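Local coordinates for protein aspartate aminotransferase (Rhodobacter sphaeroides, PDB 3NRA) that probably catalyses, with pyridoxal 5'-phosphate as cofactor, the transfer of the amino group of L-aspartate to 2-oxoglutarate, yielding oxaloacetate and L-glutamate, at residues B[30-35]-B[355-360]; B[104-109]-B[277-282]; B[120-125]-B[269-274]; B[183-188]-B[232-237]; B[364-369]-B[396-401]. All blocks are in the same frame, centred on the assembly; numbering follows the deposited sequence.

Interaction 1: B[30-35]-B[355-360]; sequences ALIRGA and VKILRL
Ile32 packs on Ile357 and Leu360 in a small apolar contact between the irregular N-terminal segment 30-35 and one side of helix 351-362, in the smaller domain of this fold-type I aminotransferase. The approach is modest: 137 Å² is buried in total, and the nearest pair of CA atoms, those of Ile32 and Ile357, are 7.4 Å apart. A single branch of Ile32, CG1 with its terminal CD1, makes both approaches. CD1 of Ile32 meets CD2 of Leu360 at 3.6 Å, the two side chains crossing nearly perpendicularly, methyl against methyl. Ile357 lies about one helical turn before Leu360; its CG1 is 4.4 Å from CG1 of Ile32, a looser approach. Ile357 and Leu360 share one side of the helix, and their CB atoms both face the incoming loop. The CB of Ile32 does not face the helix directly; its CG1 lies anti to the carbonyl carbon (chi1 -74°), and the end of that branch carries the contact. Ile32 and Leu360 remain partly exposed, whereas Ile357 is buried. Polar bonds tie the same loop down: Arg33 O accepts from Gln361 NE2 at the end of helix 351-362, and Ala35 O from Arg404 NH1 of helix 388-404. On another side of helix 351-362, Leu358 packs against Val366 of strand 364-368 and against Ile398 and Leu401 of helix 388-404.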
# COMPACT_ATOMS: atom_id res chain seq x y z
N ALA B 30 -14.33 37.31 14.61
CA ALA B 30 -14.87 37.77 15.90
C ALA B 30 -14.17 37.15 17.12
O ALA B 30 -14.36 37.60 18.26
CB ALA B 30 -16.43 37.47 15.96
N LEU B 31 -13.35 36.11 16.88
CA LEU B 31 -12.72 35.31 17.94
C LEU B 31 -11.23 35.60 18.13
O LEU B 31 -10.70 35.38 19.22
CB LEU B 31 -12.88 33.83 17.61
CG LEU B 31 -14.31 33.32 17.36
CD1 LEU B 31 -14.27 31.86 17.08
CD2 LEU B 31 -15.24 33.64 18.56
N ILE B 32 -10.56 36.10 17.10
CA ILE B 32 -9.09 36.29 17.15
C ILE B 32 -8.71 37.46 18.05
O ILE B 32 -9.31 38.53 17.96
CB ILE B 32 -8.49 36.46 15.72
CG1 ILE B 32 -8.49 35.11 15.01
CG2 ILE B 32 -7.05 37.03 15.75
CD1 ILE B 32 -8.57 35.22 13.51
N ARG B 33 -7.74 37.23 18.95
CA ARG B 33 -7.25 38.22 19.90
C ARG B 33 -5.81 38.49 19.61
O ARG B 33 -5.02 37.56 19.48
CB ARG B 33 -7.34 37.68 21.34
CG ARG B 33 -8.72 37.27 21.78
CD ARG B 33 -8.73 36.79 23.20
NE ARG B 33 -10.10 36.51 23.66
CZ ARG B 33 -10.46 36.20 24.92
NH1 ARG B 33 -9.55 36.09 25.89
NH2 ARG B 33 -11.73 35.99 25.20
N GLY B 34 -5.45 39.77 19.54
CA GLY B 34 -4.04 40.16 19.44
C GLY B 34 -3.43 39.92 18.08
O GLY B 34 -4.14 39.56 17.13
N ALA B 35 -2.11 40.15 17.97
CA ALA B 35 -1.34 39.89 16.76
C ALA B 35 -0.59 38.54 16.87
O ALA B 35 -0.56 37.93 17.95
CB ALA B 35 -0.33 41.05 16.50
N VAL B 355 -7.00 25.25 17.57
CA VAL B 355 -6.00 24.61 16.67
C VAL B 355 -5.69 25.49 15.44
O VAL B 355 -4.54 25.67 15.09
CB VAL B 355 -6.46 23.20 16.21
CG1 VAL B 355 -5.60 22.71 15.03
CG2 VAL B 355 -6.44 22.21 17.38
N LYS B 356 -6.73 26.08 14.84
CA LYS B 356 -6.54 27.01 13.73
C LYS B 356 -5.77 28.25 14.18
O LYS B 356 -4.87 28.71 13.49
CB LYS B 356 -7.86 27.41 13.13
CG LYS B 356 -8.60 26.24 12.45
CD LYS B 356 -9.99 26.62 11.98
CE LYS B 356 -10.63 25.46 11.18
NZ LYS B 356 -11.77 25.95 10.33
N ILE B 357 -6.10 28.75 15.37
CA ILE B 357 -5.48 29.94 15.92
C ILE B 357 -3.98 29.72 16.26
O ILE B 357 -3.15 30.59 16.04
CB ILE B 357 -6.31 30.45 17.16
CG1 ILE B 357 -7.57 31.16 16.67
CG2 ILE B 357 -5.49 31.36 18.06
CD1 ILE B 357 -8.59 31.43 17.72
N LEU B 358 -3.64 28.53 16.74
CA LEU B 358 -2.24 28.18 16.98
C LEU B 358 -1.40 28.27 15.71
O LEU B 358 -0.27 28.75 15.74
CB LEU B 358 -2.13 26.77 17.54
CG LEU B 358 -2.47 26.58 18.99
CD1 LEU B 358 -2.33 25.09 19.34
CD2 LEU B 358 -1.56 27.47 19.92
N ARG B 359 -1.98 27.83 14.60
CA ARG B 359 -1.33 27.90 13.31
C ARG B 359 -1.26 29.36 12.80
O ARG B 359 -0.20 29.84 12.40
CB ARG B 359 -2.08 27.02 12.31
CG ARG B 359 -1.46 26.96 10.96
CD ARG B 359 -1.89 25.73 10.22
NE ARG B 359 -1.21 25.65 8.91
CZ ARG B 359 -1.75 25.96 7.72
NH1 ARG B 359 -3.03 26.38 7.60
NH2 ARG B 359 -1.01 25.84 6.61
N LEU B 360 -2.38 30.07 12.89
CA LEU B 360 -2.46 31.50 12.46
C LEU B 360 -1.52 32.43 13.25
O LEU B 360 -0.79 33.22 12.66
CB LEU B 360 -3.88 32.01 12.59
CG LEU B 360 -4.21 33.17 11.67
CD1 LEU B 360 -4.56 32.61 10.29
CD2 LEU B 360 -5.37 34.03 12.23

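Interaction 2: B[104-109]-B[277-282]; sequences GLIITP and KLQAIV
Gln279 stretches from helix 269-282 to the backbone of strand 105-108, its amide meeting the strand between Ile106 and Pro109. The short segments run almost alongside, 15° from parallel with their axes 10.6 Å apart, and this one side chain spans most of the distance. Its CG lies anti to the backbone N (chi1 176°), which carries the chain outward before it bends at chi2. The carboxamide then presents NE2 to Ile107 O at 2.9 Å, with an N-H...O angle of 169°. The acceptor lies nearly in the amide plane of Gln279, while the donor is tilted from the carbonyl plane of Ile107. Ile106 comes head-on toward the amide, its CD1 3.9 Å from Gln279 NE2. On the other branch, Gln279 OE1 sits 3.1 Å from CD of Pro109, whose ring passes alongside the glutamine. The Thr108 side chain stands nearly perpendicular to it, with its CG2 methyl 3.9 Å from Gln279 OE1. NE2 has a second acceptor, Tyr77 O, so two backbone carbonyls fix which way round the amide is turned. A leucine here, with no N-H to give, would probably leave the carbonyls of Ile107 and Tyr77 short of a partner and the helix less firmly tied to the strand. In chemical terms, a buried polar group joins strand and helix in the large domain, its nitrogen satisfied by main-chain oxygens.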
# COMPACT_ATOMS: atom_id res chain seq x y z
N GLY B 104 5.43 -16.82 9.61
CA GLY B 104 4.91 -15.94 10.66
C GLY B 104 5.40 -14.51 10.61
O GLY B 104 5.42 -13.84 11.65
N LEU B 105 5.84 -14.04 9.43
CA LEU B 105 6.48 -12.72 9.30
C LEU B 105 6.22 -12.16 7.91
O LEU B 105 6.54 -12.78 6.94
CB LEU B 105 7.98 -12.80 9.55
CG LEU B 105 8.77 -11.48 9.40
CD1 LEU B 105 8.23 -10.33 10.34
CD2 LEU B 105 10.23 -11.74 9.67
N ILE B 106 5.60 -10.98 7.86
CA ILE B 106 5.30 -10.31 6.60
C ILE B 106 5.92 -8.93 6.66
O ILE B 106 5.91 -8.29 7.73
CB ILE B 106 3.76 -10.21 6.35
CG1 ILE B 106 3.47 -9.64 4.97
CG2 ILE B 106 3.08 -9.38 7.43
CD1 ILE B 106 1.94 -9.74 4.54
N ILE B 107 6.51 -8.50 5.52
CA ILE B 107 6.96 -7.14 5.32
C ILE B 107 5.94 -6.35 4.50
O ILE B 107 5.52 -6.80 3.43
CB ILE B 107 8.28 -7.08 4.59
CG1 ILE B 107 9.35 -7.94 5.31
CG2 ILE B 107 8.75 -5.59 4.48
CD1 ILE B 107 10.74 -7.97 4.59
N THR B 108 5.61 -5.14 4.98
CA THR B 108 4.42 -4.39 4.53
C THR B 108 4.78 -2.93 4.18
O THR B 108 5.84 -2.41 4.62
CB THR B 108 3.35 -4.33 5.64
OG1 THR B 108 3.93 -3.77 6.81
CG2 THR B 108 2.79 -5.73 5.97
N PRO B 109 3.88 -2.24 3.42
CA PRO B 109 4.06 -0.80 3.16
C PRO B 109 3.76 0.05 4.40
O PRO B 109 2.61 0.51 4.60
CB PRO B 109 3.10 -0.52 2.01
CG PRO B 109 2.07 -1.66 2.06
CD PRO B 109 2.78 -2.83 2.62
N LYS B 277 -2.07 -13.05 1.38
CA LYS B 277 -2.94 -13.23 0.23
C LYS B 277 -3.57 -11.89 -0.15
O LYS B 277 -3.60 -11.53 -1.32
CB LYS B 277 -4.03 -14.28 0.53
CG LYS B 277 -3.53 -15.72 0.49
CD LYS B 277 -4.36 -16.63 1.44
CE LYS B 277 -4.32 -18.11 1.05
NZ LYS B 277 -5.64 -18.57 0.44
N LEU B 278 -3.99 -11.13 0.85
CA LEU B 278 -4.55 -9.83 0.60
C LEU B 278 -3.51 -8.82 0.06
O LEU B 278 -3.82 -8.07 -0.86
CB LEU B 278 -5.24 -9.29 1.83
CG LEU B 278 -5.88 -7.90 1.73
CD1 LEU B 278 -6.78 -7.78 0.52
CD2 LEU B 278 -6.66 -7.62 3.00
N GLN B 279 -2.30 -8.82 0.61
CA GLN B 279 -1.25 -7.88 0.15
C GLN B 279 -1.01 -7.97 -1.37
O GLN B 279 -0.76 -6.96 -2.03
CB GLN B 279 0.08 -8.10 0.89
CG GLN B 279 1.22 -7.21 0.37
CD GLN B 279 2.18 -6.76 1.47
OE1 GLN B 279 1.93 -5.77 2.15
NE2 GLN B 279 3.29 -7.49 1.63
N ALA B 280 -1.08 -9.19 -1.90
CA ALA B 280 -0.94 -9.41 -3.30
C ALA B 280 -1.85 -8.48 -4.11
O ALA B 280 -1.39 -7.88 -5.08
CB ALA B 280 -1.21 -10.92 -3.67
N ILE B 281 -3.10 -8.29 -3.67
CA ILE B 281 -4.05 -7.47 -4.43
C ILE B 281 -4.19 -6.02 -3.92
O ILE B 281 -4.76 -5.18 -4.61
CB ILE B 281 -5.46 -8.15 -4.60
CG1 ILE B 281 -6.19 -8.30 -3.27
CG2 ILE B 281 -5.31 -9.54 -5.30
CD1 ILE B 281 -7.50 -9.05 -3.39
N VAL B 282 -3.61 -5.73 -2.75
CA VAL B 282 -3.59 -4.36 -2.22
C VAL B 282 -2.48 -3.54 -2.86
O VAL B 282 -2.71 -2.37 -3.25
CB VAL B 282 -3.45 -4.34 -0.65
CG1 VAL B 282 -3.19 -2.91 -0.14
CG2 VAL B 282 -4.71 -4.90 -0.01

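Interaction 3: B[120-125]-B[269-274]; sequences AATVAR and RAIIAR
Helix 269-282 of the large domain packs here on the turn that leads out of helix 110-120, through Ile271 and Arg274 against Ala121 and Thr122. The backbones come close, with 5.7 Å between the CA atoms of Ala121 and Arg274. CB of Ala121 touches CB of Arg274 at 3.8 Å. From there the arginine chain, bent at chi3, folds back to bring its guanidinium to the carbonyl of Ala121. Arg274 NE lies 2.9 Å and NH2 3.0 Å from Ala121 O, so one oxygen is shared by two donors of the same group. Both bonds are weak: their N-H...O angles, 127° and 125°, are far from straight because the oxygen is shared between the two N-H groups and also stands off the guanidinium plane. The carbonyl oxygen of Ala270, one turn back, lies over one face of the guanidinium, offset toward its rim. In the fold this joint sits beside the seven-stranded sheet, where Thr122 and Ile271 both touch Thr214 of strand 214-218, and close to the second subunit, whose Phe8 packs on Ala121 and Arg274. A methionine in place of Arg274, lacking both N-H donors, would probably leave the Ala121 carbonyl in want of a partner and the turn less firmly tied to the helix. The apolar half of the contact belongs to Ile271. Its CG2 lies 4.0 Å from CB of Ala121, and Thr122 crosses it steeply, setting Thr122 CG2 3.8 Å from Ile271 CG2. With OG1 of Thr122 placed between the backbone N and carbonyl carbon (chi1 61°), the hydroxyl bonds to Ala118 O while the methyl meets the isoleucine.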
# COMPACT_ATOMS: atom_id res chain seq x y z
N ALA B 120 -8.11 -6.25 8.13
CA ALA B 120 -8.81 -6.92 6.99
C ALA B 120 -8.87 -8.42 7.17
O ALA B 120 -9.88 -9.04 6.85
CB ALA B 120 -8.13 -6.59 5.67
N ALA B 121 -7.78 -9.00 7.70
CA ALA B 121 -7.68 -10.46 7.93
C ALA B 121 -8.44 -10.96 9.19
O ALA B 121 -8.56 -12.18 9.39
CB ALA B 121 -6.24 -10.85 8.00
N THR B 122 -8.93 -10.05 10.03
CA THR B 122 -9.51 -10.43 11.30
C THR B 122 -10.95 -9.91 11.55
O THR B 122 -11.64 -10.46 12.39
CB THR B 122 -8.60 -10.01 12.48
OG1 THR B 122 -8.43 -8.59 12.49
CG2 THR B 122 -7.24 -10.70 12.38
N VAL B 123 -11.40 -8.89 10.82
CA VAL B 123 -12.72 -8.31 11.05
C VAL B 123 -13.65 -8.52 9.83
O VAL B 123 -13.36 -8.10 8.72
CB VAL B 123 -12.63 -6.82 11.39
CG1 VAL B 123 -14.04 -6.26 11.66
CG2 VAL B 123 -11.68 -6.57 12.60
N ALA B 124 -14.73 -9.24 10.06
CA ALA B 124 -15.77 -9.39 9.06
C ALA B 124 -16.94 -8.50 9.41
O ALA B 124 -17.05 -8.01 10.54
CB ALA B 124 -16.24 -10.85 8.99
N ARG B 125 -17.85 -8.36 8.46
CA ARG B 125 -19.04 -7.55 8.63
C ARG B 125 -19.86 -7.95 9.89
O ARG B 125 -20.24 -9.12 10.04
CB ARG B 125 -19.88 -7.68 7.37
CG ARG B 125 -21.25 -7.03 7.45
CD ARG B 125 -21.77 -6.69 6.06
NE ARG B 125 -23.22 -6.90 5.97
CZ ARG B 125 -23.82 -8.07 5.72
NH1 ARG B 125 -23.11 -9.21 5.56
NH2 ARG B 125 -25.14 -8.12 5.63
N ARG B 269 0.21 -17.68 12.32
CA ARG B 269 0.42 -18.13 10.97
C ARG B 269 -0.87 -18.05 10.11
O ARG B 269 -0.78 -17.65 8.95
CB ARG B 269 1.05 -19.52 10.95
CG ARG B 269 2.53 -19.47 11.37
CD ARG B 269 3.14 -20.82 11.44
NE ARG B 269 2.85 -21.46 12.70
CZ ARG B 269 3.56 -21.27 13.81
NH1 ARG B 269 4.61 -20.46 13.80
NH2 ARG B 269 3.21 -21.90 14.92
N ALA B 270 -2.03 -18.40 10.68
CA ALA B 270 -3.28 -18.31 9.95
C ALA B 270 -3.56 -16.85 9.54
O ALA B 270 -3.92 -16.59 8.41
CB ALA B 270 -4.46 -18.89 10.79
N ILE B 271 -3.34 -15.91 10.44
CA ILE B 271 -3.67 -14.53 10.15
C ILE B 271 -2.64 -13.91 9.17
O ILE B 271 -3.01 -13.22 8.24
CB ILE B 271 -3.79 -13.67 11.42
CG1 ILE B 271 -4.94 -14.20 12.32
CG2 ILE B 271 -4.01 -12.22 11.03
CD1 ILE B 271 -4.99 -13.56 13.73
N ILE B 272 -1.37 -14.19 9.41
CA ILE B 272 -0.29 -13.74 8.53
C ILE B 272 -0.49 -14.31 7.10
O ILE B 272 -0.35 -13.58 6.14
CB ILE B 272 1.10 -14.15 9.08
CG1 ILE B 272 1.42 -13.32 10.35
CG2 ILE B 272 2.19 -13.99 8.01
CD1 ILE B 272 2.05 -12.04 10.08
N ALA B 273 -0.87 -15.58 6.98
CA ALA B 273 -1.16 -16.16 5.65
C ALA B 273 -2.31 -15.40 4.92
O ALA B 273 -2.22 -15.12 3.73
CB ALA B 273 -1.48 -17.70 5.75
N ARG B 274 -3.37 -15.06 5.65
CA ARG B 274 -4.44 -14.23 5.11
C ARG B 274 -3.94 -12.84 4.67
O ARG B 274 -4.25 -12.40 3.57
CB ARG B 274 -5.58 -14.09 6.11
CG ARG B 274 -6.33 -15.42 6.34
CD ARG B 274 -7.71 -15.19 6.89
NE ARG B 274 -7.73 -14.76 8.28
CZ ARG B 274 -8.14 -15.50 9.33
NH1 ARG B 274 -8.54 -16.77 9.20
NH2 ARG B 274 -8.15 -14.95 10.54

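Interaction 4: B[183-188]-B[232-237]; sequences FLFSNP and THLRAE
Strand 183-186, with Asn187 just beyond it, and the 3-10 turn 234-236 stand apart, the nearest CA atoms, those of Asn187 and His233, 8.9 Å from each other, so side chains and water make the link. Phe185 points toward the turn, with a chi1 of 78° that sets the ring out over its own backbone. The ring offers its edge, and CE1 meets CD2 of Leu234 at 4.0 Å, the methyl lying near the ring plane; Leu234 is modelled in two conformers, so this approach is less certain than the rest. Tyr196 stacks edge-to-face with the same ring. Asn187 reaches across in a different way. Its ND2 donates to two ordered waters, one at 3.2 Å and the other at 2.7 Å from ND2. The first water also accepts from Leu234 N at 3.1 Å and donates to Thr232 O at 2.9 Å. The second accepts from Thr232 N, again at 2.9 Å. On the other side of the amide, OD1 receives Tyr196 N, which settles the orientation of the carboxamide. Beyond Asn187 the chain turns through a cis peptide into Pro188, at the C-terminal end of an inner strand of the large-domain sheet, the end where cofactor-binding loops gather in this fold. The chemistry is that of a hydrated joint: two ordered waters serve main-chain groups of Thr232 and Leu234 through one asparagine nitrogen, beside an aromatic-aliphatic contact.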
# COMPACT_ATOMS: atom_id res chain seq x y z
N PHE B 183 -9.25 -7.48 19.57
CA PHE B 183 -8.83 -6.27 20.29
C PHE B 183 -7.56 -5.70 19.63
O PHE B 183 -6.60 -6.41 19.44
CB PHE B 183 -8.53 -6.64 21.75
CG PHE B 183 -7.94 -5.50 22.58
CD1 PHE B 183 -8.55 -4.25 22.61
CD2 PHE B 183 -6.85 -5.74 23.42
CE1 PHE B 183 -8.05 -3.25 23.41
CE2 PHE B 183 -6.33 -4.70 24.19
CZ PHE B 183 -6.94 -3.46 24.19
N LEU B 184 -7.61 -4.40 19.28
CA LEU B 184 -6.53 -3.69 18.59
C LEU B 184 -6.13 -2.54 19.49
O LEU B 184 -7.01 -1.80 19.96
CB LEU B 184 -7.03 -3.15 17.25
CG LEU B 184 -6.19 -2.07 16.58
CD1 LEU B 184 -4.76 -2.58 16.21
CD2 LEU B 184 -6.93 -1.51 15.36
N PHE B 185 -4.82 -2.41 19.76
CA PHE B 185 -4.30 -1.31 20.56
C PHE B 185 -2.86 -0.97 20.22
O PHE B 185 -2.09 -1.85 19.76
CB PHE B 185 -4.46 -1.61 22.08
CG PHE B 185 -3.45 -2.57 22.64
CD1 PHE B 185 -3.47 -3.90 22.29
CD2 PHE B 185 -2.53 -2.14 23.61
CE1 PHE B 185 -2.54 -4.81 22.84
CE2 PHE B 185 -1.60 -3.03 24.15
CZ PHE B 185 -1.61 -4.37 23.77
N SER B 186 -2.49 0.31 20.43
CA SER B 186 -1.11 0.73 20.33
C SER B 186 -0.44 0.79 21.71
O SER B 186 -1.06 1.19 22.70
CB SER B 186 -0.98 2.10 19.61
OG SER B 186 -1.54 3.13 20.38
N ASN B 187 0.82 0.35 21.74
CA ASN B 187 1.65 0.33 22.93
C ASN B 187 3.10 0.59 22.51
O ASN B 187 3.70 -0.27 21.89
CB ASN B 187 1.57 -1.03 23.62
CG ASN B 187 2.31 -1.05 24.93
OD1 ASN B 187 2.53 -0.00 25.53
ND2 ASN B 187 2.71 -2.23 25.38
N PRO B 188 3.66 1.79 22.82
CA PRO B 188 3.06 2.90 23.52
C PRO B 188 1.85 3.48 22.80
O PRO B 188 1.77 3.46 21.54
CB PRO B 188 4.18 3.92 23.57
CG PRO B 188 4.95 3.68 22.35
CD PRO B 188 4.99 2.17 22.30
N THR B 232 6.42 -4.15 28.28
CA THR B 232 6.05 -5.55 28.29
C THR B 232 5.38 -5.93 26.95
O THR B 232 4.41 -5.28 26.51
CB THR B 232 5.09 -5.84 29.44
OG1 THR B 232 5.60 -5.22 30.62
CG2 THR B 232 4.94 -7.33 29.68
N HIS B 233 5.89 -6.99 26.33
CA HIS B 233 5.41 -7.44 25.03
C HIS B 233 4.33 -8.48 25.20
O HIS B 233 4.59 -9.60 25.65
CB HIS B 233 6.56 -8.04 24.23
CG HIS B 233 7.65 -7.07 23.93
ND1 HIS B 233 7.68 -6.33 22.77
CD2 HIS B 233 8.77 -6.74 24.62
CE1 HIS B 233 8.75 -5.55 22.77
NE2 HIS B 233 9.44 -5.78 23.88
N LEU B 234 3.10 -8.13 24.81
CA LEU B 234 1.94 -9.05 24.89
C LEU B 234 2.25 -10.42 24.33
O LEU B 234 1.86 -11.42 24.90
CB LEU B 234 0.73 -8.46 24.14
CG LEU B 234 -0.59 -9.24 24.31
CD1 LEU B 234 -0.99 -9.24 25.77
CD2 LEU B 234 -1.71 -8.65 23.44
N ARG B 235 2.96 -10.47 23.20
CA ARG B 235 3.23 -11.74 22.48
C ARG B 235 4.11 -12.73 23.22
O ARG B 235 4.17 -13.89 22.84
CB ARG B 235 3.85 -11.46 21.09
CG ARG B 235 5.34 -11.08 21.10
CD ARG B 235 5.79 -10.65 19.69
NE ARG B 235 5.57 -11.74 18.75
CZ ARG B 235 6.40 -12.74 18.50
NH1 ARG B 235 7.65 -12.75 19.01
NH2 ARG B 235 6.01 -13.74 17.70
N ALA B 236 4.84 -12.25 24.23
CA ALA B 236 5.66 -13.08 25.09
C ALA B 236 4.94 -13.52 26.38
O ALA B 236 5.49 -14.32 27.13
CB ALA B 236 6.98 -12.34 25.45
N GLU B 237 3.72 -13.04 26.63
CA GLU B 237 2.95 -13.48 27.86
C GLU B 237 2.64 -14.98 27.87
O GLU B 237 2.14 -15.51 26.90
CB GLU B 237 1.65 -12.69 27.99
CG GLU B 237 1.83 -11.28 28.40
CD GLU B 237 2.39 -11.11 29.80
OE1 GLU B 237 2.02 -11.90 30.71
OE2 GLU B 237 3.22 -10.20 29.98
O HOH W 1 2.80 -5.16 24.15
O HOH W 2 4.09 -2.48 27.73

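Interaction 5: B[364-369]-B[396-401]; sequences VVVTPG and RRIVTL
Ile398 of helix 388-404 carries the close part of the contact, setting its end against Val364 and Val366 of strand 364-368. Its CG1 branch lies anti to the carbonyl carbon (chi1 -65°), which brings CD1 to the strand although its CB does not point straight at it. CD1 of Ile398 stands 4.0 Å from CG1 of Val364, whose side chain it crosses at about a right angle, and 4.1 Å from CG1 of Val366. One methyl thus touches two valines, two positions apart on the same face of the strand. All three are buried. This is helix-on-sheet packing in the small domain, where strand 364-368, broken near its middle, lies between strands 42-43 and 380-383; Leu382 of the latter touches both Val366 and Ile398. Toward Arg397 the contact changes character: NH2 lies 3.9 Å from CG2 of Val364, plain van der Waals contact at an oblique approach; the guanidinium bonds to backbone oxygens, NE to Ala362 O and NH2 to Arg40 O. The outer side of the helix is looser. Arg396 there is exposed, and Thr400, partly exposed, turns its hydroxyl back on its own helix, OG1 donating to Arg396 O at 2.9 Å. That oxygen also accepts from Thr400 N, from the opposite face of the carbonyl plane.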
# COMPACT_ATOMS: atom_id res chain seq x y z
N VAL B 364 2.24 27.16 14.61
CA VAL B 364 2.33 25.82 15.18
C VAL B 364 1.20 24.96 14.62
O VAL B 364 0.04 25.35 14.68
CB VAL B 364 2.26 25.90 16.70
CG1 VAL B 364 2.04 24.56 17.30
CG2 VAL B 364 3.55 26.51 17.25
N VAL B 365 1.55 23.81 14.03
CA VAL B 365 0.56 22.78 13.69
C VAL B 365 0.55 21.74 14.79
O VAL B 365 1.59 21.14 15.07
CB VAL B 365 0.89 22.04 12.35
CG1 VAL B 365 -0.20 21.06 12.00
CG2 VAL B 365 1.14 23.06 11.18
N VAL B 366 -0.63 21.51 15.40
CA VAL B 366 -0.81 20.38 16.34
C VAL B 366 -2.02 19.59 15.90
O VAL B 366 -2.83 20.09 15.11
CB VAL B 366 -1.01 20.87 17.80
CG1 VAL B 366 0.16 21.74 18.23
CG2 VAL B 366 -2.35 21.63 17.96
N THR B 367 -2.16 18.36 16.39
CA THR B 367 -3.21 17.49 15.91
C THR B 367 -4.39 17.55 16.85
O THR B 367 -4.23 17.41 18.05
CB THR B 367 -2.74 16.05 15.79
OG1 THR B 367 -1.54 16.02 15.02
CG2 THR B 367 -3.82 15.17 15.10
N PRO B 368 -5.60 17.76 16.31
CA PRO B 368 -6.72 17.90 17.24
C PRO B 368 -7.00 16.62 17.97
O PRO B 368 -6.83 15.55 17.41
CB PRO B 368 -7.90 18.26 16.35
CG PRO B 368 -7.42 18.25 14.97
CD PRO B 368 -5.94 18.18 14.95
N GLY B 369 -7.40 16.73 19.23
CA GLY B 369 -7.62 15.56 20.05
C GLY B 369 -8.76 14.68 19.57
O GLY B 369 -8.78 13.47 19.87
N ARG B 396 6.46 27.36 24.00
CA ARG B 396 6.24 28.58 24.77
C ARG B 396 5.23 29.51 24.10
O ARG B 396 4.45 30.17 24.78
CB ARG B 396 7.56 29.30 25.01
CG ARG B 396 8.44 28.52 25.98
CD ARG B 396 9.57 29.31 26.53
NE ARG B 396 9.14 30.57 27.15
CZ ARG B 396 9.98 31.43 27.70
NH1 ARG B 396 11.29 31.15 27.77
NH2 ARG B 396 9.52 32.56 28.22
N ARG B 397 5.21 29.51 22.74
CA ARG B 397 4.17 30.25 22.01
C ARG B 397 2.78 29.62 22.25
O ARG B 397 1.77 30.35 22.36
CB ARG B 397 4.49 30.32 20.49
CG ARG B 397 5.81 31.02 20.14
CD ARG B 397 5.84 31.52 18.68
NE ARG B 397 5.81 30.43 17.71
CZ ARG B 397 6.86 29.66 17.38
NH1 ARG B 397 8.07 29.84 17.95
NH2 ARG B 397 6.70 28.70 16.47
N ILE B 398 2.70 28.30 22.34
CA ILE B 398 1.41 27.63 22.59
C ILE B 398 0.83 28.10 23.91
O ILE B 398 -0.35 28.50 23.98
CB ILE B 398 1.51 26.09 22.65
CG1 ILE B 398 1.92 25.51 21.29
CG2 ILE B 398 0.12 25.47 23.08
CD1 ILE B 398 1.98 23.92 21.24
N VAL B 399 1.65 28.07 24.97
CA VAL B 399 1.16 28.39 26.31
C VAL B 399 0.82 29.88 26.46
O VAL B 399 -0.21 30.20 27.04
CB VAL B 399 2.10 27.92 27.45
CG1 VAL B 399 2.33 26.39 27.37
CG2 VAL B 399 3.38 28.67 27.44
N THR B 400 1.63 30.77 25.84
CA THR B 400 1.30 32.21 25.71
C THR B 400 -0.12 32.41 25.11
O THR B 400 -0.94 33.17 25.66
CB THR B 400 2.33 32.95 24.83
OG1 THR B 400 3.62 32.83 25.40
CG2 THR B 400 1.97 34.44 24.68
N LEU B 401 -0.43 31.67 24.04
CA LEU B 401 -1.76 31.74 23.42
C LEU B 401 -2.83 31.07 24.25
O LEU B 401 -3.97 31.57 24.29
CB LEU B 401 -1.76 31.17 21.99
CG LEU B 401 -1.07 32.08 20.95
CD1 LEU B 401 -1.27 31.59 19.54
CD2 LEU B 401 -1.53 33.52 21.07

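Overall arrangement
The contacts fall into two groups on opposite sides of the chain's centre. Interactions 1 and 5 belong to the small domain, their centres 11 Å apart, and join directly where Leu358 O lies 3.2 Å from Val364 N, a probable hydrogen bond. Interactions 2 and 3 share helix 269-282 in the large domain, also with centres 11 Å apart, and meet through Ile106 CG2 and Ile272 CD1 at 3.9 Å; both touch the second subunit. Interaction 4 lies on the same large sheet, its centre 21 Å from that of interaction 2. Interactions 1 and 3 are 46 Å apart between centres. The cofactor is carried by Lys253, which belongs to none of the five.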